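Local coordinates for protein Rd1NTF2_05_I64F_A80G_T94P_D101K_L106W (Synthetic construct, PDB 6W3F) that is a de novo designed NTF2-like protein from work on designing proteins with diverse pocket structures, and probably serves as a scaffold for a designed pocket, at residues M30-R35 and H44-A49. Sequence-based numbering, arbitrary orientation.
Sequences MDPNVR and HGREHA
R46, in the first turn of helix 46-56, lies alongside P32 with both side chains running the same way; P32 CA lies over one face of the guanidinium, offset from its centre, and P32 CG comes 3.6 Å from R46 NH2. With CG anti to the backbone N (chi1 -176°) and bends at the next two bonds, the R46 chain passes M30, its CG 3.7 Å from M30 CB, and delivers NH1 to the carbonyl O of R27, to which it hydrogen-bonds. On the inner side, the A49 methyl faces M30 CE and V34 CG1 side by side, 3.9 Å from each; M30 continues extended to A50 and L53 of the same helix. Two backbone bonds join the segments: G45 N donates nearly straight to V34 O (2.9 Å), and R46 N reaches P32 O from well above its carbonyl plane. At the outer end, R35 and H44 form an antiparallel non-hydrogen-bonded pair; their side chains lie side by side and touch through R35 CG and H44 CE1 (4.0 Å), guanidinium and imidazole planes 14° apart but not stacked, while a water in the ring plane links H44 ND1 to N33 O. Were R46 an alanine, R27 O would probably lose this donor, and P32 and M30 CB their cover. Carbonyls of the type I turn D31-V34 thus accept the amides at the helix start, tying turn to helix N-terminus through N-cap G45, whose phi of 98° would jam any CB against the preceding carbonyl.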
ATOM      1  N   MET A  30      -4.178  -0.845  -8.129  1.00 34.77           N
ATOM      2  CA  MET A  30      -5.028   0.228  -7.640  1.00 30.90           C
ATOM      3  C   MET A  30      -6.411   0.236  -8.266  1.00 33.57           C
ATOM      4  O   MET A  30      -6.568  -0.027  -9.465  1.00 34.96           O
ATOM      5  CB  MET A  30      -4.354   1.573  -7.918  1.00 34.18           C
ATOM      6  CG  MET A  30      -3.112   1.787  -7.043  1.00 35.21           C
ATOM      7  SD  MET A  30      -2.251   3.203  -7.576  1.00 38.79           S
ATOM      8  CE  MET A  30      -1.160   3.425  -6.151  1.00 53.81           C
ATOM      9  N   ASP A  31      -7.411   0.583  -7.459  1.00 30.81           N
ATOM     10  CA  ASP A  31      -8.717   0.936  -7.999  1.00 32.53           C
ATOM     11  C   ASP A  31      -8.552   2.128  -8.944  1.00 31.94           C
ATOM     12  O   ASP A  31      -7.659   2.961  -8.743  1.00 30.00           O
ATOM     13  CB  ASP A  31      -9.681   1.294  -6.872  1.00 28.31           C
ATOM     14  CG  ASP A  31     -11.115   1.391  -7.334  1.00 30.95           C
ATOM     15  OD1 ASP A  31     -11.803   0.358  -7.324  1.00 34.57           O
ATOM     16  OD2 ASP A  31     -11.590   2.498  -7.652  1.00 33.37           O
ATOM     17  N   PRO A  32      -9.385   2.234  -9.998  1.00 30.83           N
ATOM     18  CA  PRO A  32      -9.275   3.420 -10.862  1.00 34.18           C
ATOM     19  C   PRO A  32      -9.479   4.714 -10.107  1.00 30.37           C
ATOM     20  O   PRO A  32      -8.856   5.731 -10.445  1.00 33.21           O
ATOM     21  CB  PRO A  32     -10.375   3.203 -11.937  1.00 34.32           C
ATOM     22  CG  PRO A  32     -10.599   1.757 -11.980  1.00 39.92           C
ATOM     23  CD  PRO A  32     -10.321   1.232 -10.562  1.00 30.66           C
ATOM     24  N   ASN A  33     -10.330   4.718  -9.083  1.00 31.59           N
ATOM     25  CA  ASN A  33     -10.569   5.908  -8.276  1.00 26.81           C
ATOM     26  C   ASN A  33      -9.882   5.839  -6.914  1.00 28.78           C
ATOM     27  O   ASN A  33     -10.393   6.413  -5.953  1.00 26.81           O
ATOM     28  CB  ASN A  33     -12.068   6.114  -8.102  1.00 27.51           C
ATOM     29  CG  ASN A  33     -12.719   6.636  -9.368  1.00 29.41           C
ATOM     30  OD1 ASN A  33     -12.198   7.528 -10.000  1.00 30.39           O
ATOM     31  ND2 ASN A  33     -13.830   6.048  -9.754  1.00 29.59           N
ATOM     32  N   VAL A  34      -8.733   5.178  -6.823  1.00 30.59           N
ATOM     33  CA  VAL A  34      -7.969   5.087  -5.571  1.00 28.17           C
ATOM     34  C   VAL A  34      -7.756   6.496  -5.047  1.00 28.78           C
ATOM     35  O   VAL A  34      -7.612   7.448  -5.820  1.00 29.37           O
ATOM     36  CB  VAL A  34      -6.628   4.374  -5.796  1.00 26.22           C
ATOM     37  CG1 VAL A  34      -5.822   5.108  -6.816  1.00 28.34           C
ATOM     38  CG2 VAL A  34      -5.821   4.241  -4.455  1.00 33.44           C
ATOM     39  N   ARG A  35      -7.737   6.641  -3.733  1.00 39.17           N
ATOM     40  CA  ARG A  35      -7.397   7.900  -3.093  1.00 36.90           C
ATOM     41  C   ARG A  35      -6.198   7.658  -2.185  1.00 40.52           C
ATOM     42  O   ARG A  35      -6.210   6.711  -1.402  1.00 35.36           O
ATOM     43  CB  ARG A  35      -8.564   8.424  -2.274  1.00 43.29           C
ATOM     44  CG  ARG A  35      -8.230   9.660  -1.508  1.00 55.44           C
ATOM     45  CD  ARG A  35      -9.321   9.970  -0.532  1.00 63.06           C
ATOM     46  NE  ARG A  35      -9.131  11.305   0.010  1.00 72.40           N
ATOM     47  CZ  ARG A  35      -9.900  11.849   0.941  1.00 77.59           C
ATOM     48  NH1 ARG A  35     -10.917  11.161   1.449  1.00 76.94           N
ATOM     49  NH2 ARG A  35      -9.645  13.079   1.360  1.00 79.65           N
ATOM     50  N   HIS A  44      -5.646  11.736  -6.268  1.00 39.88           N
ATOM     51  CA  HIS A  44      -6.811  10.989  -6.721  1.00 38.36           C
ATOM     52  C   HIS A  44      -6.511  10.283  -8.031  1.00 36.38           C
ATOM     53  O   HIS A  44      -5.862  10.857  -8.907  1.00 40.15           O
ATOM     54  CB  HIS A  44      -8.022  11.895  -6.930  1.00 42.50           C
ATOM     55  CG  HIS A  44      -8.669  12.323  -5.658  1.00 46.16           C
ATOM     56  ND1 HIS A  44      -9.671  11.597  -5.059  1.00 41.58           N
ATOM     57  CD2 HIS A  44      -8.457  13.398  -4.865  1.00 46.39           C
ATOM     58  CE1 HIS A  44     -10.061  12.213  -3.959  1.00 44.87           C
ATOM     59  NE2 HIS A  44      -9.337  13.308  -3.817  1.00 48.82           N
ATOM     60  N   GLY A  45      -6.934   9.039  -8.136  1.00 33.30           N
ATOM     61  CA  GLY A  45      -6.826   8.335  -9.419  1.00 35.43           C
ATOM     62  C   GLY A  45      -5.592   7.437  -9.463  1.00 34.18           C
ATOM     63  O   GLY A  45      -4.503   7.749  -8.981  1.00 33.95           O
ATOM     64  N   ARG A  46      -5.763   6.327 -10.177  1.00 44.62           N
ATOM     65  CA  ARG A  46      -4.744   5.295 -10.310  1.00 44.77           C
ATOM     66  C   ARG A  46      -3.465   5.849 -10.926  1.00 50.28           C
ATOM     67  O   ARG A  46      -2.371   5.634 -10.400  1.00 51.67           O
ATOM     68  CB  ARG A  46      -5.334   4.158 -11.156  1.00 49.45           C
ATOM     69  CG  ARG A  46      -4.473   2.962 -11.339  1.00 50.57           C
ATOM     70  CD  ARG A  46      -4.501   2.501 -12.789  1.00 54.18           C
ATOM     71  NE  ARG A  46      -5.825   2.191 -13.333  1.00 50.42           N
ATOM     72  CZ  ARG A  46      -6.438   1.018 -13.201  1.00 54.79           C
ATOM     73  NH1 ARG A  46      -5.868   0.042 -12.501  1.00 56.37           N
ATOM     74  NH2 ARG A  46      -7.626   0.819 -13.760  1.00 50.96           N
ATOM     75  N   GLU A  47      -3.573   6.577 -12.030  1.00 54.23           N
ATOM     76  CA  GLU A  47      -2.373   7.047 -12.716  1.00 59.29           C
ATOM     77  C   GLU A  47      -1.584   8.021 -11.843  1.00 54.26           C
ATOM     78  O   GLU A  47      -0.354   7.909 -11.713  1.00 46.97           O
ATOM     79  CB  GLU A  47      -2.759   7.677 -14.056  1.00 70.41           C
ATOM     80  CG  GLU A  47      -1.614   8.340 -14.785  1.00 75.55           C
ATOM     81  CD  GLU A  47      -1.370   9.745 -14.285  1.00 85.98           C
ATOM     82  OE1 GLU A  47      -2.360  10.432 -13.953  1.00 89.78           O
ATOM     83  OE2 GLU A  47      -0.190  10.157 -14.204  1.00 92.04           O
ATOM     84  N   HIS A  48      -2.271   8.997 -11.236  1.00 47.87           N
ATOM     85  CA  HIS A  48      -1.572   9.964 -10.387  1.00 46.92           C
ATOM     86  C   HIS A  48      -0.988   9.298  -9.146  1.00 44.86           C
ATOM     87  O   HIS A  48       0.163   9.553  -8.778  1.00 44.27           O
ATOM     88  CB  HIS A  48      -2.512  11.092  -9.969  1.00 51.48           C
ATOM     89  CG  HIS A  48      -3.058  11.876 -11.118  1.00 60.63           C
ATOM     90  ND1 HIS A  48      -4.281  11.602 -11.692  1.00 60.88           N
ATOM     91  CD2 HIS A  48      -2.538  12.913 -11.814  1.00 60.88           C
ATOM     92  CE1 HIS A  48      -4.492  12.442 -12.693  1.00 63.68           C
ATOM     93  NE2 HIS A  48      -3.451  13.251 -12.784  1.00 65.53           N
ATOM     94  N   ALA A  49      -1.769   8.435  -8.490  1.00 43.09           N
ATOM     95  CA  ALA A  49      -1.333   7.838  -7.233  1.00 42.32           C
ATOM     96  C   ALA A  49      -0.120   6.942  -7.429  1.00 44.42           C
ATOM     97  O   ALA A  49       0.821   6.962  -6.622  1.00 47.52           O
ATOM     98  CB  ALA A  49      -2.481   7.038  -6.615  1.00 39.62           C
TER
HETATM   99  O   HOH W   1     -10.678   9.162  -5.946  1.00 55.32           O